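Local coordinates for protein putative peptidase (Parabacteroides merdae, PDB 4L8K) that is a putative serine peptidase of family S41, probably cleaving peptide bonds, although its activity and substrates remain inferred, at residues I151-D156 against I214-R219; Q237-G242 against P284-A289. All coordinates share one frame; numbering follows the deposited sequence.

Interaction 1 (I151-D156 against I214-R219)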
loop_
_atom_site.group_PDB
_atom_site.type_symbol
_atom_site.label_atom_id
_atom_site.label_comp_id
_atom_site.label_asym_id
_atom_site.label_seq_id
_atom_site.Cartn_x
_atom_site.Cartn_y
_atom_site.Cartn_z
ATOM N N ILE A 151 -5.197 6.707 16.684
ATOM C CA ILE A 151 -4.602 7.075 15.402
ATOM C C ILE A 151 -3.653 5.918 15.052
ATOM O O ILE A 151 -2.740 5.604 15.845
ATOM C CB ILE A 151 -3.905 8.488 15.386
ATOM C CG1 ILE A 151 -4.917 9.629 15.664
ATOM C CG2 ILE A 151 -3.149 8.742 14.052
ATOM C CD1 ILE A 151 -4.236 11.048 15.994
ATOM N N PHE A 152 -3.911 5.242 13.905
ATOM C CA PHE A 152 -3.059 4.153 13.423
ATOM C C PHE A 152 -2.374 4.652 12.137
ATOM O O PHE A 152 -2.967 4.684 11.066
ATOM C CB PHE A 152 -3.840 2.828 13.229
ATOM C CG PHE A 152 -2.924 1.624 13.268
ATOM C CD1 PHE A 152 -2.210 1.232 12.133
ATOM C CD2 PHE A 152 -2.722 0.920 14.456
ATOM C CE1 PHE A 152 -1.336 0.134 12.180
ATOM C CE2 PHE A 152 -1.855 -0.177 14.503
ATOM C CZ PHE A 152 -1.174 -0.567 13.363
ATOM N N ASP A 153 -1.155 5.114 12.270
ATOM C CA ASP A 153 -0.423 5.751 11.170
ATOM C C ASP A 153 0.435 4.744 10.401
ATOM O O ASP A 153 1.419 4.209 10.937
ATOM C CB ASP A 153 0.443 6.896 11.761
ATOM C CG ASP A 153 1.125 7.842 10.789
ATOM O OD1 ASP A 153 1.013 7.626 9.561
ATOM O OD2 ASP A 153 1.763 8.801 11.256
ATOM N N VAL A 154 0.071 4.519 9.121
ATOM C CA VAL A 154 0.808 3.607 8.217
ATOM C C VAL A 154 1.361 4.387 6.992
ATOM O O VAL A 154 1.583 3.804 5.929
ATOM C CB VAL A 154 -0.015 2.358 7.783
ATOM C CG1 VAL A 154 -0.256 1.414 8.961
ATOM C CG2 VAL A 154 -1.318 2.745 7.073
ATOM N N ARG A 155 1.582 5.698 7.145
ATOM C CA ARG A 155 2.199 6.500 6.096
ATOM C C ARG A 155 3.643 6.044 5.931
ATOM O O ARG A 155 4.280 5.699 6.931
ATOM C CB ARG A 155 2.165 7.996 6.444
ATOM C CG ARG A 155 0.772 8.609 6.392
ATOM C CD ARG A 155 0.784 10.075 6.823
ATOM N NE ARG A 155 1.133 10.210 8.241
ATOM C CZ ARG A 155 1.453 11.349 8.844
ATOM N NH1 ARG A 155 1.521 12.483 8.150
ATOM N NH2 ARG A 155 1.728 11.364 10.143
ATOM N N ASP A 156 4.148 6.003 4.688
ATOM C CA ASP A 156 5.504 5.564 4.370
ATOM C C ASP A 156 5.731 4.072 4.694
ATOM O O ASP A 156 6.863 3.660 4.882
ATOM C CB ASP A 156 6.561 6.446 5.049
ATOM C CG ASP A 156 6.905 7.686 4.249
ATOM O OD1 ASP A 156 6.043 8.152 3.464
ATOM O OD2 ASP A 156 8.028 8.189 4.405
ATOM N N ILE A 214 -8.562 6.470 13.510
ATOM C CA ILE A 214 -8.170 7.193 12.309
ATOM C C ILE A 214 -6.945 6.484 11.738
ATOM O O ILE A 214 -5.931 6.406 12.416
ATOM C CB ILE A 214 -7.933 8.729 12.445
ATOM C CG1 ILE A 214 -9.032 9.453 13.307
ATOM C CG2 ILE A 214 -7.742 9.361 11.063
ATOM C CD1 ILE A 214 -10.461 9.431 12.787
ATOM N N VAL A 215 -7.049 5.947 10.520
ATOM C CA VAL A 215 -5.932 5.301 9.816
ATOM C C VAL A 215 -5.310 6.375 8.914
ATOM O O VAL A 215 -6.025 7.013 8.141
ATOM C CB VAL A 215 -6.326 3.994 9.047
ATOM C CG1 VAL A 215 -5.162 3.465 8.189
ATOM C CG2 VAL A 215 -6.812 2.908 10.009
ATOM N N LEU A 216 -4.003 6.630 9.068
ATOM C CA LEU A 216 -3.319 7.653 8.270
ATOM C C LEU A 216 -2.594 7.017 7.109
ATOM O O LEU A 216 -1.857 6.050 7.299
ATOM C CB LEU A 216 -2.331 8.496 9.115
ATOM C CG LEU A 216 -2.834 9.161 10.414
ATOM C CD1 LEU A 216 -1.811 10.174 10.909
ATOM C CD2 LEU A 216 -4.194 9.894 10.223
ATOM N N THR A 217 -2.839 7.519 5.888
ATOM C CA THR A 217 -2.232 6.976 4.676
ATOM C C THR A 217 -1.603 8.070 3.798
ATOM O O THR A 217 -1.982 9.241 3.878
ATOM C CB THR A 217 -3.282 6.184 3.827
ATOM O OG1 THR A 217 -4.305 7.056 3.378
ATOM C CG2 THR A 217 -3.907 5.031 4.573
ATOM N N ASN A 218 -0.655 7.671 2.957
ATOM C CA ASN A 218 -0.044 8.532 1.954
ATOM C C ASN A 218 0.309 7.662 0.749
ATOM O O ASN A 218 0.091 6.458 0.803
ATOM C CB ASN A 218 1.156 9.358 2.491
ATOM C CG ASN A 218 2.386 8.593 2.887
ATOM O OD1 ASN A 218 2.444 7.364 2.828
ATOM N ND2 ASN A 218 3.392 9.319 3.326
ATOM N N ARG A 219 0.791 8.257 -0.348
ATOM C CA ARG A 219 1.170 7.533 -1.558
ATOM C C ARG A 219 2.246 6.477 -1.276
ATOM O O ARG A 219 2.368 5.500 -2.012
ATOM C CB ARG A 219 1.658 8.519 -2.652
ATOM C CG ARG A 219 1.655 7.936 -4.063
ATOM C CD ARG A 219 0.299 7.413 -4.510
ATOM N NE ARG A 219 0.437 7.016 -5.897
ATOM C CZ ARG A 219 -0.493 6.447 -6.648
ATOM N NH1 ARG A 219 -1.631 6.026 -6.107
ATOM N NH2 ARG A 219 -0.262 6.221 -7.930
#
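Leu216 lies over one face of the Arg155 guanidinium, with CD1 3.8 Å from NH2. The edge of that guanidinium faces Asp153, whose carboxyl carbon lies in its plane. NE donates to OD1 and NH2 to OD2 of Asp153, a side-on, two-nitrogen salt bridge. Arg155 N also donates to Asp153 OD1, 3.1 Å away, closing an Asx turn. It reaches that oxygen from the face opposite to NE, and the three bonds fix the carboxylate. With chi1 at -171°, the Asp153 carboxylate swings beside its own carbonyl carbon, where OD1 lies 3.5 Å from Leu216 CB. Tyr122 and Asp300 bond the carboxylate and NH2 respectively from outside, which probably stabilises both charges in this buried place.

Leu216 CG lies 3.7 Å from Ile151 CG2. The backbones run parallel. Phe152 N donates to Ile214 O at 2.8 Å, Leu216 N to Phe152 O, and Val154 N to Leu216 O. On the face of Phe152 and Val215, Val215 CG1 meets CG2 of Val154, just past the strand, at 4.1 Å; helix 224-232 packs on both valines.

Past the strand ends the Asn218 amide takes over. Its OD1 accepts from Asp156 N at 2.9 Å, and its ND2 donates to Asp156 OD1 at 2.9 Å. ND2 comes from the anti side, out of the carboxylate plane, and the two planes are 39° apart. Asn218 thus joins the two loops by both ends of its amide. Neighbouring parallel strands leading into loops at their C-terminal ends, with helices on both faces, are consistent with the ClpP/crotonase fold expected of an S41 peptidase.

Interaction 2 (Q237-G242 against P284-A289)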
loop_
_atom_site.group_PDB
_atom_site.type_symbol
_atom_site.label_atom_id
_atom_site.label_comp_id
_atom_site.label_asym_id
_atom_site.label_seq_id
_atom_site.Cartn_x
_atom_site.Cartn_y
_atom_site.Cartn_z
ATOM N N GLN A 237 -16.053 1.898 12.898
ATOM C CA GLN A 237 -15.350 2.838 13.773
ATOM C C GLN A 237 -14.136 3.469 13.086
ATOM O O GLN A 237 -13.516 4.357 13.677
ATOM C CB GLN A 237 -14.923 2.169 15.101
ATOM C CG GLN A 237 -13.680 1.264 15.006
ATOM C CD GLN A 237 -13.953 -0.159 14.598
ATOM O OE1 GLN A 237 -14.848 -0.466 13.786
ATOM N NE2 GLN A 237 -13.159 -1.059 15.156
ATOM N N VAL A 238 -13.826 3.061 11.849
ATOM C CA VAL A 238 -12.612 3.528 11.172
ATOM C C VAL A 238 -12.871 4.648 10.149
ATOM O O VAL A 238 -13.757 4.536 9.297
ATOM C CB VAL A 238 -11.836 2.345 10.492
ATOM C CG1 VAL A 238 -10.632 2.838 9.687
ATOM C CG2 VAL A 238 -11.406 1.281 11.502
ATOM N N THR A 239 -12.030 5.694 10.218
ATOM C CA THR A 239 -11.931 6.757 9.223
ATOM C C THR A 239 -10.501 6.706 8.676
ATOM O O THR A 239 -9.556 6.628 9.460
ATOM C CB THR A 239 -12.281 8.137 9.787
ATOM O OG1 THR A 239 -13.557 8.079 10.407
ATOM C CG2 THR A 239 -12.268 9.222 8.710
ATOM N N VAL A 240 -10.348 6.706 7.355
ATOM C CA VAL A 240 -9.053 6.751 6.696
ATOM C C VAL A 240 -8.806 8.211 6.306
ATOM O O VAL A 240 -9.665 8.863 5.715
ATOM C CB VAL A 240 -8.923 5.776 5.485
ATOM C CG1 VAL A 240 -7.527 5.888 4.842
ATOM C CG2 VAL A 240 -9.199 4.334 5.917
HETATM N N MSE A 241 -7.628 8.731 6.663
HETATM C CA MSE A 241 -7.304 10.123 6.407
HETATM C C MSE A 241 -5.889 10.271 5.818
HETATM O O MSE A 241 -5.000 9.513 6.160
HETATM C CB MSE A 241 -7.447 10.874 7.737
HETATM C CG MSE A 241 -7.021 12.334 7.704
HETATM SE SE MSE A 241 -7.310 13.159 9.426
HETATM C CE MSE A 241 -9.149 12.947 9.679
ATOM N N GLY A 242 -5.705 11.287 4.984
ATOM C CA GLY A 242 -4.423 11.605 4.386
ATOM C C GLY A 242 -4.518 11.659 2.880
ATOM O O GLY A 242 -5.305 12.434 2.324
ATOM N N PRO A 284 -8.538 8.140 0.586
ATOM C CA PRO A 284 -8.955 8.238 2.003
ATOM C C PRO A 284 -10.421 8.696 2.123
ATOM O O PRO A 284 -10.994 9.172 1.145
ATOM C CB PRO A 284 -7.992 9.290 2.565
ATOM C CG PRO A 284 -7.673 10.161 1.396
ATOM C CD PRO A 284 -7.607 9.239 0.214
ATOM N N ASP A 285 -11.018 8.565 3.316
ATOM C CA ASP A 285 -12.373 9.078 3.570
ATOM C C ASP A 285 -12.306 10.612 3.601
ATOM O O ASP A 285 -13.186 11.281 3.076
ATOM C CB ASP A 285 -12.935 8.532 4.895
ATOM C CG ASP A 285 -13.221 7.056 4.855
ATOM O OD1 ASP A 285 -14.085 6.644 4.057
ATOM O OD2 ASP A 285 -12.614 6.316 5.652
ATOM N N THR A 286 -11.219 11.148 4.190
ATOM C CA THR A 286 -10.977 12.575 4.309
ATOM C C THR A 286 -9.588 12.867 3.783
ATOM O O THR A 286 -8.600 12.415 4.367
ATOM C CB THR A 286 -11.154 13.050 5.774
ATOM O OG1 THR A 286 -12.422 12.608 6.253
ATOM C CG2 THR A 286 -11.049 14.577 5.916
ATOM N N ALA A 287 -9.518 13.620 2.673
ATOM C CA ALA A 287 -8.248 14.016 2.088
ATOM C C ALA A 287 -7.635 15.159 2.928
ATOM O O ALA A 287 -8.290 16.173 3.161
ATOM C CB ALA A 287 -8.445 14.447 0.632
ATOM N N VAL A 288 -6.413 14.946 3.447
ATOM C CA VAL A 288 -5.666 15.920 4.248
ATOM C C VAL A 288 -4.218 15.869 3.760
ATOM O O VAL A 288 -3.653 14.784 3.627
ATOM C CB VAL A 288 -5.773 15.751 5.812
ATOM C CG1 VAL A 288 -5.091 16.912 6.535
ATOM C CG2 VAL A 288 -7.219 15.643 6.288
ATOM N N ALA A 289 -3.630 17.033 3.485
ATOM C CA ALA A 289 -2.245 17.173 3.040
ATOM C C ALA A 289 -1.462 17.999 4.039
ATOM O O ALA A 289 -1.996 18.992 4.542
ATOM C CB ALA A 289 -2.184 17.847 1.647
HETATM O O HOH W 1 -13.643 4.135 6.536
#
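Segments 237-242 and 284-289 pair in parallel, with Thr286 N donating to Val240 O and Gly242 N to Thr286 O, both at 3.2 Å, and Val288 N to Gly242 O at 3.0 Å. The first two of these donors lie nearly along the C=O axis. Asp285 N adds a weak bond to Val240 O.

Ahead of the short strand 286-287, the Asp285 side chain carries the pairing on. Its OD2 accepts from Val240 N at 2.9 Å through the anti lone pair, and the bond is almost straight (170°). CG stands anti to the carbonyl carbon (chi1 -68°), which turns the carboxylate back along strand 238-242. A water lies within hydrogen-bonding distance of both OD2 and Val238 O. The methyl CG2 of Thr239 rests 3.9 Å from Asp285 CB.

Pro284 crosses Val240 at about a right angle. Its ring CG lies 3.4 Å from Gly242 O, and its CB faces Val240 CG1. Gly242 has a positive phi (125°), and its O meets both Val288 N and the Pro284 ring.

On the face of Met241 and Thr286, the side chain of Met241, a selenomethionine here, crosses that of Val288 at a slant. Met241 CG touches Val288 CG2 at 3.6 Å, and the selenium approaches the same methyl. Helix 301-311 packs against Met241 and Val288.

A carboxylate oxygen thus stands in for a backbone carbonyl. It satisfies Val240 N where the edge strand has not yet begun. The pairing is therefore part backbone, part side chain, and accepting the Val240 N-H is consistent with an ionised carboxylate on the exposed Asp285.

Overall arrangement
Both interactions belong to one mixed sheet. Strands 213-217 and 238-242 are neighbours in it, so the two contacts follow each other across the sheet, with centres about 9 Å apart. Val215 probably bonds through its N to Thr239 O and through its O to Met241 N, and Ile214 packs on Met241. Interaction 1 is a buried pairing in the middle of the sheet, where a salt bridge braces one segment internally and an amide joins the loops after the strands. Interaction 2 is partly buried at the sheet's last strand, where an aspartate and a water extend a short pairing. Helix 301-311 packs on one face at both contacts.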